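Local coordinates for UDP-glucose:anthocyanidin 3-O-glucosyltransferase (Clitoria ternatea, PDB 4REL), which belongs to the GT-B-fold family of plant glycosyltransferases, built from two Rossmann-like domains that face each other across a cleft, at residues S16-L21 with H43-F48; K27-H30 with S36-F39; Y145-L150 with V223-S228; D153-D158 with L173-V178; V331-S336 with V353-P358. All blocks are in the same frame, centred on the assembly; numbering follows the deposited sequence.

Contact 1 of 5, residues S16-L21 with H43-F48. With KMP (3,5,7-trihydroxy-2-(4-hydroxyphenyl)-4H-chromen-4-one), chain B.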
# COMPACT_ATOMS: atom_id res chain seq x y z
N SER A 16 -0.18 0.60 7.26
CA SER A 16 -0.74 0.70 5.92
C SER A 16 -1.49 -0.55 5.47
O SER A 16 -2.25 -0.51 4.50
CB SER A 16 0.37 1.02 4.92
OG SER A 16 1.32 -0.03 4.87
N HIS A 17 -1.26 -1.67 6.15
CA HIS A 17 -1.98 -2.89 5.80
C HIS A 17 -3.39 -2.95 6.39
O HIS A 17 -4.18 -3.79 5.98
CB HIS A 17 -1.20 -4.11 6.24
CG HIS A 17 0.05 -4.33 5.46
ND1 HIS A 17 0.20 -5.37 4.58
CD2 HIS A 17 1.20 -3.61 5.40
CE1 HIS A 17 1.41 -5.31 4.02
NE2 HIS A 17 2.02 -4.24 4.50
N LEU A 18 -3.68 -2.08 7.34
CA LEU A 18 -4.93 -2.18 8.10
C LEU A 18 -6.17 -1.60 7.39
O LEU A 18 -7.17 -2.31 7.22
CB LEU A 18 -4.75 -1.62 9.52
CG LEU A 18 -3.85 -2.52 10.37
CD1 LEU A 18 -3.24 -1.76 11.55
CD2 LEU A 18 -4.65 -3.74 10.85
N PRO A 19 -6.12 -0.32 6.96
CA PRO A 19 -7.34 0.16 6.29
C PRO A 19 -7.77 -0.63 5.02
O PRO A 19 -8.98 -0.86 4.87
CB PRO A 19 -7.00 1.62 5.95
CG PRO A 19 -5.97 2.01 6.97
CD PRO A 19 -5.14 0.76 7.17
N PRO A 20 -6.83 -1.04 4.14
CA PRO A 20 -7.33 -1.76 2.95
C PRO A 20 -8.06 -3.06 3.27
O PRO A 20 -9.02 -3.41 2.56
CB PRO A 20 -6.05 -2.06 2.15
CG PRO A 20 -5.04 -1.07 2.64
CD PRO A 20 -5.38 -0.80 4.07
N LEU A 21 -7.64 -3.78 4.31
CA LEU A 21 -8.31 -5.03 4.62
C LEU A 21 -9.65 -4.77 5.30
O LEU A 21 -10.63 -5.46 5.04
CB LEU A 21 -7.42 -5.95 5.46
CG LEU A 21 -7.98 -7.35 5.69
CD1 LEU A 21 -8.37 -8.01 4.37
CD2 LEU A 21 -6.95 -8.18 6.43
N HIS A 43 -3.77 -5.53 20.06
CA HIS A 43 -4.35 -4.39 20.77
C HIS A 43 -4.01 -3.11 20.02
O HIS A 43 -4.88 -2.28 19.78
CB HIS A 43 -3.88 -4.33 22.23
CG HIS A 43 -4.38 -3.12 22.97
ND1 HIS A 43 -5.56 -3.12 23.68
CD2 HIS A 43 -3.86 -1.88 23.08
CE1 HIS A 43 -5.74 -1.92 24.21
NE2 HIS A 43 -4.73 -1.15 23.86
N SER A 44 -2.76 -2.98 19.59
CA SER A 44 -2.36 -1.77 18.88
C SER A 44 -3.02 -1.63 17.50
O SER A 44 -3.37 -0.53 17.09
CB SER A 44 -0.84 -1.65 18.79
OG SER A 44 -0.29 -2.72 18.08
N SER A 45 -3.21 -2.74 16.78
CA SER A 45 -3.81 -2.63 15.45
C SER A 45 -5.31 -2.38 15.57
O SER A 45 -5.90 -1.68 14.74
CB SER A 45 -3.51 -3.85 14.56
OG SER A 45 -4.32 -4.97 14.86
N ASN A 46 -5.93 -2.95 16.60
CA ASN A 46 -7.36 -2.73 16.82
C ASN A 46 -7.60 -1.28 17.26
O ASN A 46 -8.56 -0.65 16.83
CB ASN A 46 -7.94 -3.73 17.82
CG ASN A 46 -8.05 -5.14 17.24
OD1 ASN A 46 -7.99 -5.33 16.03
ND2 ASN A 46 -8.24 -6.12 18.12
N ALA A 47 -6.71 -0.75 18.09
CA ALA A 47 -6.83 0.66 18.49
C ALA A 47 -6.75 1.56 17.26
O ALA A 47 -7.52 2.51 17.11
CB ALA A 47 -5.75 1.02 19.48
N PHE A 48 -5.80 1.25 16.38
CA PHE A 48 -5.57 2.01 15.16
C PHE A 48 -6.81 2.08 14.27
O PHE A 48 -7.15 3.14 13.77
CB PHE A 48 -4.39 1.44 14.39
CG PHE A 48 -4.03 2.21 13.16
CD1 PHE A 48 -3.28 3.38 13.25
CD2 PHE A 48 -4.41 1.76 11.91
CE1 PHE A 48 -2.93 4.09 12.11
CE2 PHE A 48 -4.07 2.47 10.77
CZ PHE A 48 -3.33 3.63 10.87
C1 KMP B . 8.56 -5.82 0.26
C2 KMP B . 7.27 -5.33 0.39
C3 KMP B . 6.86 -4.72 1.67
C4 KMP B . 7.84 -4.64 2.78
C5 KMP B . 9.11 -5.16 2.55
C6 KMP B . 9.45 -5.73 1.33
C9 KMP B . 5.49 -4.18 1.86
C10 KMP B . 5.17 -3.59 3.18
C11 KMP B . 6.23 -3.56 4.24
C14 KMP B . 5.99 -2.98 5.60
C15 KMP B . 4.71 -2.68 6.06
C16 KMP B . 4.53 -2.13 7.32
C17 KMP B . 5.63 -1.89 8.14
C18 KMP B . 6.90 -2.19 7.68
C19 KMP B . 7.08 -2.74 6.42
O12 KMP B . 7.49 -4.08 3.98
O13 KMP B . 4.65 -4.24 0.94
O24 KMP B . 5.44 -1.35 9.37
O27 KMP B . 3.92 -3.08 3.37
O29 KMP B . 10.71 -6.22 1.17
O30 KMP B . 6.38 -5.41 -0.64
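S45 is the first residue of helix 43-50 to meet helix 18-31, and it does so with carbon alone. Its CB lies 3.7 Å from L18 CD1, with the other methyl of L18 almost as near, so the forked end of the leucine straddles the serine beta carbon. The hydroxyl is occupied elsewhere: S45 OG bonds to T42 N, just before the helix begins. One turn on from S44 comes F48, whose CG stands opposite its backbone N (chi1 -177°), and this carries the ring to the leucine. L18 CD1 reaches F48 CD2 obliquely at 3.7 Å. The proline beside it is met at the ring edge, P19 CD lying 4.1 Å from F48 CE2. In the 3-10 segment just before helix 18-31, H17 belongs to the ligand pocket. Its NE2 makes a very short hydrogen bond of 2.5 Å to KMP O27, a length to be taken with caution; the oxygen sits at the edge of the imidazole near its plane, and either atom could be the donor. H17 ND1 bonds to D114 OD1. Chemically, the helix pair meets through purely apolar side-chain contacts, while H17, one residue before L18, turns its polar ring to KMP and D114.

Contact 2 of 5, residues K27-H30 with S36-F39. With ACT (acetate ion), chain G.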
# COMPACT_ATOMS: atom_id res chain seq x y z
N LYS A 27 -17.00 -4.17 2.82
CA LYS A 27 -17.76 -4.42 1.59
C LYS A 27 -18.41 -5.80 1.63
O LYS A 27 -19.57 -5.95 1.26
CB LYS A 27 -16.85 -4.33 0.35
CG LYS A 27 -16.34 -2.91 0.05
CD LYS A 27 -15.27 -2.95 -1.05
CE LYS A 27 -14.56 -1.60 -1.16
NZ LYS A 27 -13.51 -1.64 -2.23
N LEU A 28 -17.64 -6.79 2.05
CA LEU A 28 -18.15 -8.16 2.14
C LEU A 28 -19.25 -8.27 3.19
O LEU A 28 -20.25 -8.98 2.99
CB LEU A 28 -17.02 -9.14 2.49
CG LEU A 28 -15.94 -9.28 1.41
CD1 LEU A 28 -14.76 -10.11 1.95
CD2 LEU A 28 -16.51 -9.92 0.15
N ALA A 29 -19.07 -7.60 4.33
CA ALA A 29 -20.07 -7.66 5.40
C ALA A 29 -21.37 -6.98 4.98
O ALA A 29 -22.46 -7.40 5.39
CB ALA A 29 -19.52 -7.03 6.66
N HIS A 30 -21.28 -5.93 4.18
CA HIS A 30 -22.47 -5.21 3.75
C HIS A 30 -23.31 -6.04 2.78
O HIS A 30 -24.55 -6.02 2.83
CB HIS A 30 -22.08 -3.87 3.10
CG HIS A 30 -23.24 -2.96 2.84
ND1 HIS A 30 -23.79 -2.80 1.59
CD2 HIS A 30 -23.95 -2.16 3.67
CE1 HIS A 30 -24.79 -1.94 1.66
NE2 HIS A 30 -24.91 -1.54 2.91
N SER A 36 -21.03 -13.98 9.41
CA SER A 36 -20.21 -13.43 10.48
C SER A 36 -18.81 -13.15 9.98
O SER A 36 -18.22 -14.00 9.30
CB SER A 36 -20.10 -14.41 11.64
OG SER A 36 -21.39 -14.69 12.18
N PHE A 37 -18.28 -11.98 10.32
CA PHE A 37 -16.91 -11.61 9.99
C PHE A 37 -16.16 -11.29 11.28
O PHE A 37 -16.55 -10.39 12.03
CB PHE A 37 -16.89 -10.42 9.02
CG PHE A 37 -17.46 -10.74 7.66
CD1 PHE A 37 -16.63 -11.09 6.60
CD2 PHE A 37 -18.84 -10.75 7.45
CE1 PHE A 37 -17.15 -11.41 5.35
CE2 PHE A 37 -19.37 -11.07 6.20
CZ PHE A 37 -18.52 -11.40 5.15
N SER A 38 -15.10 -12.04 11.54
CA SER A 38 -14.37 -11.91 12.78
C SER A 38 -12.98 -11.38 12.48
O SER A 38 -12.15 -12.09 11.91
CB SER A 38 -14.30 -13.26 13.50
OG SER A 38 -15.60 -13.67 13.96
N PHE A 39 -12.74 -10.13 12.86
CA PHE A 39 -11.51 -9.41 12.53
C PHE A 39 -10.55 -9.54 13.71
O PHE A 39 -10.83 -9.07 14.81
CB PHE A 39 -11.86 -7.94 12.26
CG PHE A 39 -10.82 -7.19 11.47
CD1 PHE A 39 -10.93 -7.08 10.10
CD2 PHE A 39 -9.74 -6.60 12.11
CE1 PHE A 39 -9.99 -6.38 9.36
CE2 PHE A 39 -8.79 -5.89 11.37
CZ PHE A 39 -8.91 -5.79 10.00
C ACT G . -23.88 -11.87 12.35
O ACT G . -22.83 -12.48 12.64
OXT ACT G . -24.39 -11.03 13.13
CH3 ACT G . -24.62 -12.25 11.09
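The F37 ring packs with one face toward the backbone of helix 18-31 at A29, so the strand side chain faces the helix main chain as much as its side chains. A29 N stands 3.9 Å above that face of the phenyl, offset toward the rim. A29 CA comes within 3.6 Å of F37 CE2, and the methyl A29 CB sits beside F37 CD2 at 3.9 Å. From the preceding residue L28 CB approaches obliquely, 3.7 Å from F37 CE1, and the peptide carbon and oxygen of L28 pass close to F37 CZ. F37 already points to the helix, and CG opposite the carbonyl carbon (chi1 -66°) lays the ring along L28 and A29. Strand 36-42 follows helix 18-31 in the beta-alpha-beta unit that strand 6-10 opens, and F37 also touches V7 and I9 of that first strand and I59 of strand 59-64. L28 meanwhile sends its branch toward F436 and V440 of helix 431-445. S36 points the other way, its OG 2.7 Å from O of an acetate ion, probably from the crystallisation liquor; this bond is not settled, because Q106 OE1 competes for the same hydroxyl proton. The chemistry is that of a buried apolar joint: between these two segments the contact is van der Waals packing, and polar groups such as S36 OG find their partners elsewhere.

Contact 3 of 5, residues Y145-L150 with V223-S228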
# COMPACT_ATOMS: atom_id res chain seq x y z
N TYR A 145 8.23 -12.99 -6.13
CA TYR A 145 8.31 -14.09 -5.18
C TYR A 145 8.29 -15.47 -5.83
O TYR A 145 8.58 -16.47 -5.18
CB TYR A 145 7.22 -13.91 -4.10
CG TYR A 145 7.47 -12.60 -3.38
CD1 TYR A 145 8.51 -12.48 -2.48
CD2 TYR A 145 6.72 -11.47 -3.68
CE1 TYR A 145 8.79 -11.28 -1.86
CE2 TYR A 145 6.99 -10.26 -3.05
CZ TYR A 145 8.02 -10.18 -2.14
OH TYR A 145 8.31 -8.99 -1.51
N PHE A 146 7.99 -15.51 -7.12
CA PHE A 146 8.07 -16.75 -7.89
C PHE A 146 9.38 -16.88 -8.67
O PHE A 146 9.56 -17.84 -9.42
CB PHE A 146 6.88 -16.85 -8.83
CG PHE A 146 5.58 -17.01 -8.11
CD1 PHE A 146 5.05 -18.28 -7.91
CD2 PHE A 146 4.90 -15.91 -7.62
CE1 PHE A 146 3.85 -18.45 -7.24
CE2 PHE A 146 3.70 -16.07 -6.94
CZ PHE A 146 3.18 -17.34 -6.75
N ASN A 147 10.29 -15.94 -8.45
CA ASN A 147 11.52 -15.89 -9.23
C ASN A 147 12.72 -15.45 -8.39
O ASN A 147 13.62 -14.79 -8.89
CB ASN A 147 11.36 -14.94 -10.43
CG ASN A 147 10.33 -15.44 -11.42
OD1 ASN A 147 10.63 -16.26 -12.30
ND2 ASN A 147 9.10 -14.94 -11.30
N ILE A 148 12.73 -15.83 -7.11
CA ILE A 148 13.77 -15.37 -6.19
C ILE A 148 15.18 -15.77 -6.64
O ILE A 148 16.10 -14.95 -6.63
CB ILE A 148 13.50 -15.84 -4.75
CG1 ILE A 148 12.16 -15.29 -4.26
CG2 ILE A 148 14.64 -15.43 -3.82
CD1 ILE A 148 11.63 -15.98 -3.03
N ASP A 149 15.35 -17.03 -7.06
CA ASP A 149 16.68 -17.48 -7.46
C ASP A 149 17.21 -16.74 -8.68
O ASP A 149 18.38 -16.35 -8.72
CB ASP A 149 16.70 -19.00 -7.67
CG ASP A 149 16.43 -19.77 -6.39
OD1 ASP A 149 16.52 -19.16 -5.30
OD2 ASP A 149 16.14 -20.98 -6.47
N LEU A 150 16.35 -16.51 -9.67
CA LEU A 150 16.75 -15.76 -10.86
C LEU A 150 17.10 -14.33 -10.49
O LEU A 150 18.08 -13.76 -10.98
CB LEU A 150 15.65 -15.75 -11.92
CG LEU A 150 15.35 -17.06 -12.65
CD1 LEU A 150 14.27 -16.84 -13.71
CD2 LEU A 150 16.62 -17.64 -13.26
N VAL A 223 -0.57 -10.19 -15.59
CA VAL A 223 -1.81 -10.73 -15.05
C VAL A 223 -1.93 -12.18 -15.47
O VAL A 223 -2.24 -13.04 -14.64
CB VAL A 223 -3.04 -9.92 -15.49
CG1 VAL A 223 -4.32 -10.59 -15.02
CG2 VAL A 223 -2.95 -8.48 -14.97
N LYS A 224 -1.66 -12.46 -16.74
CA LYS A 224 -1.70 -13.84 -17.24
C LYS A 224 -0.69 -14.72 -16.52
O LYS A 224 -1.00 -15.84 -16.14
CB LYS A 224 -1.47 -13.91 -18.75
CG LYS A 224 -2.66 -13.47 -19.56
CD LYS A 224 -2.44 -13.77 -21.04
CE LYS A 224 -3.69 -13.46 -21.85
NZ LYS A 224 -3.54 -13.85 -23.27
N TYR A 225 0.52 -14.20 -16.33
CA TYR A 225 1.53 -14.95 -15.59
C TYR A 225 1.05 -15.31 -14.18
O TYR A 225 1.20 -16.46 -13.75
CB TYR A 225 2.85 -14.16 -15.53
CG TYR A 225 3.94 -14.83 -14.73
CD1 TYR A 225 4.68 -15.87 -15.28
CD2 TYR A 225 4.25 -14.41 -13.44
CE1 TYR A 225 5.70 -16.48 -14.55
CE2 TYR A 225 5.26 -15.02 -12.71
CZ TYR A 225 5.98 -16.05 -13.27
OH TYR A 225 6.98 -16.65 -12.56
N MET A 226 0.47 -14.36 -13.46
CA MET A 226 0.03 -14.66 -12.11
C MET A 226 -1.13 -15.64 -12.10
O MET A 226 -1.23 -16.47 -11.21
CB MET A 226 -0.32 -13.39 -11.33
CG MET A 226 0.89 -12.51 -11.04
SD MET A 226 2.22 -13.39 -10.17
CE MET A 226 1.24 -14.17 -8.89
N ARG A 227 -2.00 -15.56 -13.10
CA ARG A 227 -3.11 -16.52 -13.18
C ARG A 227 -2.58 -17.94 -13.34
O ARG A 227 -3.19 -18.89 -12.85
CB ARG A 227 -4.07 -16.18 -14.33
CG ARG A 227 -4.82 -14.88 -14.13
CD ARG A 227 -5.99 -14.74 -15.09
NE ARG A 227 -6.51 -13.37 -15.08
CZ ARG A 227 -7.27 -12.87 -14.11
NH1 ARG A 227 -7.64 -13.63 -13.08
NH2 ARG A 227 -7.69 -11.62 -14.19
N SER A 228 -1.45 -18.07 -14.02
CA SER A 228 -0.86 -19.38 -14.26
C SER A 228 -0.21 -19.95 -12.99
O SER A 228 0.09 -21.14 -12.92
CB SER A 228 0.18 -19.31 -15.38
OG SER A 228 1.41 -18.81 -14.90
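A Met-aromatic contact between M226 and F146, paired with a hydrogen bond from N147 to Y225, ties the approach to helix 148-157 to the side of helix 220-229. M226 SD lies 5.2 Å from the centroid of the F146 ring and 44° off its normal, an oblique placement. The methyl does the actual touching, M226 CE being 3.7 Å from F146 CE2; the thioether is folded at chi2 and chi3 (-55° and -48°), which turns CE back to the phenyl. Next to it Y225 extends its ring with CG opposite the backbone N, and the phenol and the asparagine amide come at each other from opposite directions. N147 ND2 gives its hydrogen to Y225 OH over 3.0 Å, with the oxygen somewhat out of the amide plane. That phenol oxygen also rests against F146 CB at 3.7 Å. N147 occupies the N-cap position of helix 148-157, yet its side chain makes no capping bond; ND2 is shared instead between Y225 and S143 O. On the helix 220-229 side S228 OG bonds back to Y225 O, over 2.6 Å. Around the contact, M226 also packs on L233 of strand 233-235, the edge strand of the seven-stranded parallel sheet, while the neighbouring Y145 turns to L196 of helix 191-197 and touches the ligand KMP.

Contact 4 of 5, residues D153-D158 with L173-V178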
# COMPACT_ATOMS: atom_id res chain seq x y z
N ASP A 153 20.39 -14.15 -8.54
CA ASP A 153 21.51 -14.39 -9.44
C ASP A 153 21.79 -13.16 -10.30
O ASP A 153 22.94 -12.74 -10.44
CB ASP A 153 21.25 -15.62 -10.32
CG ASP A 153 22.53 -16.16 -10.93
OD1 ASP A 153 23.58 -16.12 -10.24
OD2 ASP A 153 22.50 -16.63 -12.09
N LYS A 154 20.74 -12.58 -10.88
CA LYS A 154 20.90 -11.39 -11.71
C LYS A 154 21.40 -10.19 -10.89
O LYS A 154 22.28 -9.46 -11.34
CB LYS A 154 19.59 -11.05 -12.44
CG LYS A 154 19.72 -9.89 -13.43
CD LYS A 154 18.59 -9.88 -14.45
CE LYS A 154 18.96 -10.61 -15.72
NZ LYS A 154 19.61 -9.72 -16.74
N CYS A 155 20.85 -9.99 -9.70
CA CYS A 155 21.27 -8.85 -8.88
C CYS A 155 22.72 -8.98 -8.44
O CYS A 155 23.40 -7.98 -8.22
CB CYS A 155 20.36 -8.67 -7.66
SG CYS A 155 18.70 -8.14 -8.11
N SER A 156 23.20 -10.21 -8.34
CA SER A 156 24.57 -10.46 -7.91
C SER A 156 25.59 -10.34 -9.05
O SER A 156 26.71 -9.90 -8.83
CB SER A 156 24.68 -11.85 -7.27
OG SER A 156 26.03 -12.16 -6.98
N LYS A 157 25.19 -10.73 -10.25
CA LYS A 157 26.12 -10.85 -11.37
C LYS A 157 26.05 -9.71 -12.38
O LYS A 157 27.06 -9.30 -12.95
CB LYS A 157 25.89 -12.16 -12.12
CG LYS A 157 26.25 -13.41 -11.35
CD LYS A 157 25.84 -14.63 -12.17
CE LYS A 157 26.44 -15.92 -11.63
NZ LYS A 157 26.13 -17.04 -12.56
N ASP A 158 24.83 -9.23 -12.63
CA ASP A 158 24.58 -8.28 -13.71
C ASP A 158 24.68 -6.82 -13.26
O ASP A 158 24.92 -6.54 -12.08
CB ASP A 158 23.20 -8.55 -14.31
CG ASP A 158 23.22 -8.64 -15.83
OD1 ASP A 158 23.97 -7.86 -16.47
OD2 ASP A 158 22.49 -9.49 -16.38
N LEU A 173 11.26 -3.63 -15.28
CA LEU A 173 11.84 -3.68 -13.93
C LEU A 173 13.34 -3.95 -14.03
O LEU A 173 13.79 -4.69 -14.92
CB LEU A 173 11.18 -4.77 -13.06
CG LEU A 173 9.69 -4.61 -12.74
CD1 LEU A 173 9.27 -5.68 -11.77
CD2 LEU A 173 9.46 -3.24 -12.14
N ARG A 174 14.11 -3.31 -13.15
CA ARG A 174 15.56 -3.46 -13.16
C ARG A 174 16.08 -4.03 -11.85
O ARG A 174 15.41 -3.97 -10.81
CB ARG A 174 16.23 -2.11 -13.37
CG ARG A 174 15.84 -1.38 -14.62
CD ARG A 174 16.49 -0.02 -14.54
NE ARG A 174 16.23 0.82 -15.69
CZ ARG A 174 16.77 2.03 -15.83
NH1 ARG A 174 17.60 2.50 -14.90
NH2 ARG A 174 16.49 2.76 -16.91
N VAL A 175 17.29 -4.56 -11.91
CA VAL A 175 18.02 -5.01 -10.74
C VAL A 175 17.95 -4.00 -9.59
O VAL A 175 17.67 -4.37 -8.45
CB VAL A 175 19.49 -5.28 -11.13
CG1 VAL A 175 20.40 -5.22 -9.93
CG2 VAL A 175 19.59 -6.62 -11.83
N GLU A 176 18.14 -2.72 -9.89
CA GLU A 176 18.18 -1.70 -8.85
C GLU A 176 16.82 -1.45 -8.18
O GLU A 176 16.74 -0.81 -7.12
CB GLU A 176 18.73 -0.39 -9.40
CG GLU A 176 17.83 0.28 -10.42
CD GLU A 176 18.46 1.50 -11.05
OE1 GLU A 176 18.75 2.46 -10.31
OE2 GLU A 176 18.67 1.50 -12.28
N ASP A 177 15.75 -1.97 -8.77
CA ASP A 177 14.41 -1.79 -8.21
C ASP A 177 14.03 -2.86 -7.18
O ASP A 177 13.07 -2.68 -6.43
CB ASP A 177 13.36 -1.79 -9.33
CG ASP A 177 13.65 -0.78 -10.42
OD1 ASP A 177 14.16 0.32 -10.10
OD2 ASP A 177 13.37 -1.08 -11.60
N VAL A 178 14.76 -3.97 -7.17
CA VAL A 178 14.41 -5.14 -6.37
C VAL A 178 14.45 -4.83 -4.86
O VAL A 178 15.40 -4.20 -4.39
CB VAL A 178 15.35 -6.31 -6.70
CG1 VAL A 178 15.10 -7.50 -5.79
CG2 VAL A 178 15.19 -6.71 -8.17
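C155 and V175 form the close-packed heart of this contact, their CA atoms only 5.4 Å apart. C155 SG, set opposite its carbonyl carbon by chi1 of -68°, touches two valines on adjacent sides: it is 3.8 Å from V175 CG1 and equally far from V178 CG2. The other methyl of V175 turns to the lysine, V175 CG2 touching K154 CG at 3.6 Å while the two side chains cross at a slant. So the valine places one branch on each of two successive helix residues. The elements joined are the C-terminal part of helix 148-157 and a short 3-10 turn at 175-177, in the long connection that leads on to helix 191-197; the side chain of V178, just after it, comes within about 8 Å of KMP at the nearest atoms. Away from this apolar centre the contact opens into charge pairs that do not cross between the two segments. The lysine tail bends at chi3 and chi4, bringing K154 NZ to D158 OD2 at 2.9 Å, met from above the carboxylate plane, with a weak second bond to T163 O. K157 NZ and D153 OD1 are more distant at 3.6 Å, on the exposed flank of the helix. Across from them, R174 NH1 reaches E176 OE2 in the guanidinium plane, and D177 OD2 takes the backbone N of R174. E176 pairs further with K388, and D177 with R373 of helix 368-378.

Contact 5 of 5, residues V331-S336 with V353-P358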
# COMPACT_ATOMS: atom_id res chain seq x y z
N VAL A 331 -6.95 16.00 -0.77
CA VAL A 331 -5.87 16.79 -1.38
C VAL A 331 -5.54 16.26 -2.77
O VAL A 331 -5.45 17.03 -3.73
CB VAL A 331 -4.61 16.84 -0.50
CG1 VAL A 331 -3.42 17.46 -1.28
CG2 VAL A 331 -4.89 17.64 0.77
N LEU A 332 -5.39 14.95 -2.90
CA LEU A 332 -5.05 14.36 -4.19
C LEU A 332 -6.19 14.48 -5.20
O LEU A 332 -5.97 14.46 -6.41
CB LEU A 332 -4.57 12.91 -4.04
CG LEU A 332 -3.12 12.76 -3.55
CD1 LEU A 332 -2.78 11.31 -3.25
CD2 LEU A 332 -2.15 13.34 -4.58
N SER A 333 -7.42 14.66 -4.72
CA SER A 333 -8.54 14.86 -5.62
C SER A 333 -8.80 16.33 -5.93
O SER A 333 -9.75 16.66 -6.66
CB SER A 333 -9.82 14.20 -5.08
OG SER A 333 -10.19 14.74 -3.84
N HIS A 334 -7.97 17.22 -5.40
CA HIS A 334 -8.15 18.65 -5.67
C HIS A 334 -7.47 19.06 -6.97
O HIS A 334 -6.29 18.74 -7.20
CB HIS A 334 -7.63 19.52 -4.51
CG HIS A 334 -8.12 20.94 -4.56
ND1 HIS A 334 -7.72 21.83 -5.54
CD2 HIS A 334 -9.00 21.61 -3.77
CE1 HIS A 334 -8.33 22.99 -5.34
NE2 HIS A 334 -9.10 22.88 -4.27
N GLY A 335 -8.21 19.76 -7.81
CA GLY A 335 -7.74 20.11 -9.14
C GLY A 335 -6.51 20.99 -9.14
O GLY A 335 -5.80 21.06 -10.14
N SER A 336 -6.24 21.66 -8.02
CA SER A 336 -5.08 22.54 -7.92
C SER A 336 -3.76 21.79 -7.81
O SER A 336 -2.69 22.36 -8.08
CB SER A 336 -5.22 23.51 -6.74
OG SER A 336 -6.21 24.48 -7.00
N VAL A 353 -3.00 7.88 -8.83
CA VAL A 353 -3.39 7.51 -10.20
C VAL A 353 -4.89 7.60 -10.40
O VAL A 353 -5.36 7.91 -11.50
CB VAL A 353 -2.85 6.13 -10.64
CG1 VAL A 353 -1.32 6.10 -10.60
CG2 VAL A 353 -3.43 5.01 -9.79
N SER A 354 -5.67 7.35 -9.35
CA SER A 354 -7.11 7.41 -9.50
C SER A 354 -7.59 8.85 -9.64
O SER A 354 -8.70 9.11 -10.09
CB SER A 354 -7.83 6.69 -8.35
OG SER A 354 -7.53 7.29 -7.10
N ASN A 355 -6.73 9.81 -9.28
CA ASN A 355 -7.07 11.22 -9.38
C ASN A 355 -6.37 11.98 -10.51
O ASN A 355 -6.53 13.19 -10.64
CB ASN A 355 -6.82 11.92 -8.04
CG ASN A 355 -7.87 11.58 -7.01
OD1 ASN A 355 -9.03 11.97 -7.15
ND2 ASN A 355 -7.47 10.87 -5.96
N GLY A 356 -5.58 11.26 -11.31
CA GLY A 356 -4.88 11.87 -12.43
C GLY A 356 -3.72 12.77 -12.03
O GLY A 356 -3.37 13.70 -12.75
N VAL A 357 -3.11 12.50 -10.88
CA VAL A 357 -1.99 13.34 -10.45
C VAL A 357 -0.67 12.64 -10.76
O VAL A 357 -0.42 11.54 -10.28
CB VAL A 357 -2.06 13.66 -8.95
CG1 VAL A 357 -0.84 14.49 -8.53
CG2 VAL A 357 -3.34 14.41 -8.65
N PRO A 358 0.18 13.29 -11.58
CA PRO A 358 1.47 12.71 -11.94
C PRO A 358 2.43 12.74 -10.75
O PRO A 358 2.20 13.52 -9.81
CB PRO A 358 1.96 13.61 -13.07
CG PRO A 358 1.30 14.92 -12.81
CD PRO A 358 -0.06 14.58 -12.25
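With chi1 at -75°, N355 sets its CG opposite its own carbonyl carbon, and the amide comes to rest against the backbone of L332 and S333. V357 has CG1 opposite its backbone N (chi1 178°), which leaves CG2 facing the L332 carbonyl. The contact joins the C-terminal ends of helices 328-332 and 346-354 in the C-terminal Rossmann-like domain of the GT-B fold. Helix 346-354 closes in a Schellman motif at G356, whose positive phi turns the chain toward strand 359-361. The meeting is close: N355 CB lies 3.1 Å from L332 O, and V357 CG2 is 3.5 Å from that oxygen, so one carbonyl is covered by carbon from two residues. The leucine and valine side chains meet more loosely, L332 CD2 being 4.3 Å from V357 CG1. The polar ends look elsewhere, N355 ND2 bonding to E351 O in its own helix and S333 OG to S329 O in the other, with H330 O also within reach. Further on, S336 N bonds to H334 ND1 in the imidazole plane, just before strand 337-342, to whose F340 both L332 and V357 are packed. The amide oxygen of N355 ends against the serine, N355 OD1 to S333 CB measuring 3.1 Å.

Contacts 1 and 2 share helix 18-31 and sit about 15 Å apart between centres, with contact 2 nested inside the loop closed by contact 1; they touch where L21 CG packs 4.3 Å from F39 CE1. Contacts 3 and 4 share helix 148-157, their centres about 16 Å apart; they adjoin in sequence without otherwise touching, and contact 4 is nested inside the loop closed by contact 3. KMP lies between these groups: contact 1 supplies H17 and contact 3 Y145 to its pocket, while the V178 side chain of contact 4 stays about 8 Å away at the nearest atoms. Contact 5 stands in the other domain, its centre about 25 Å from that of contact 1.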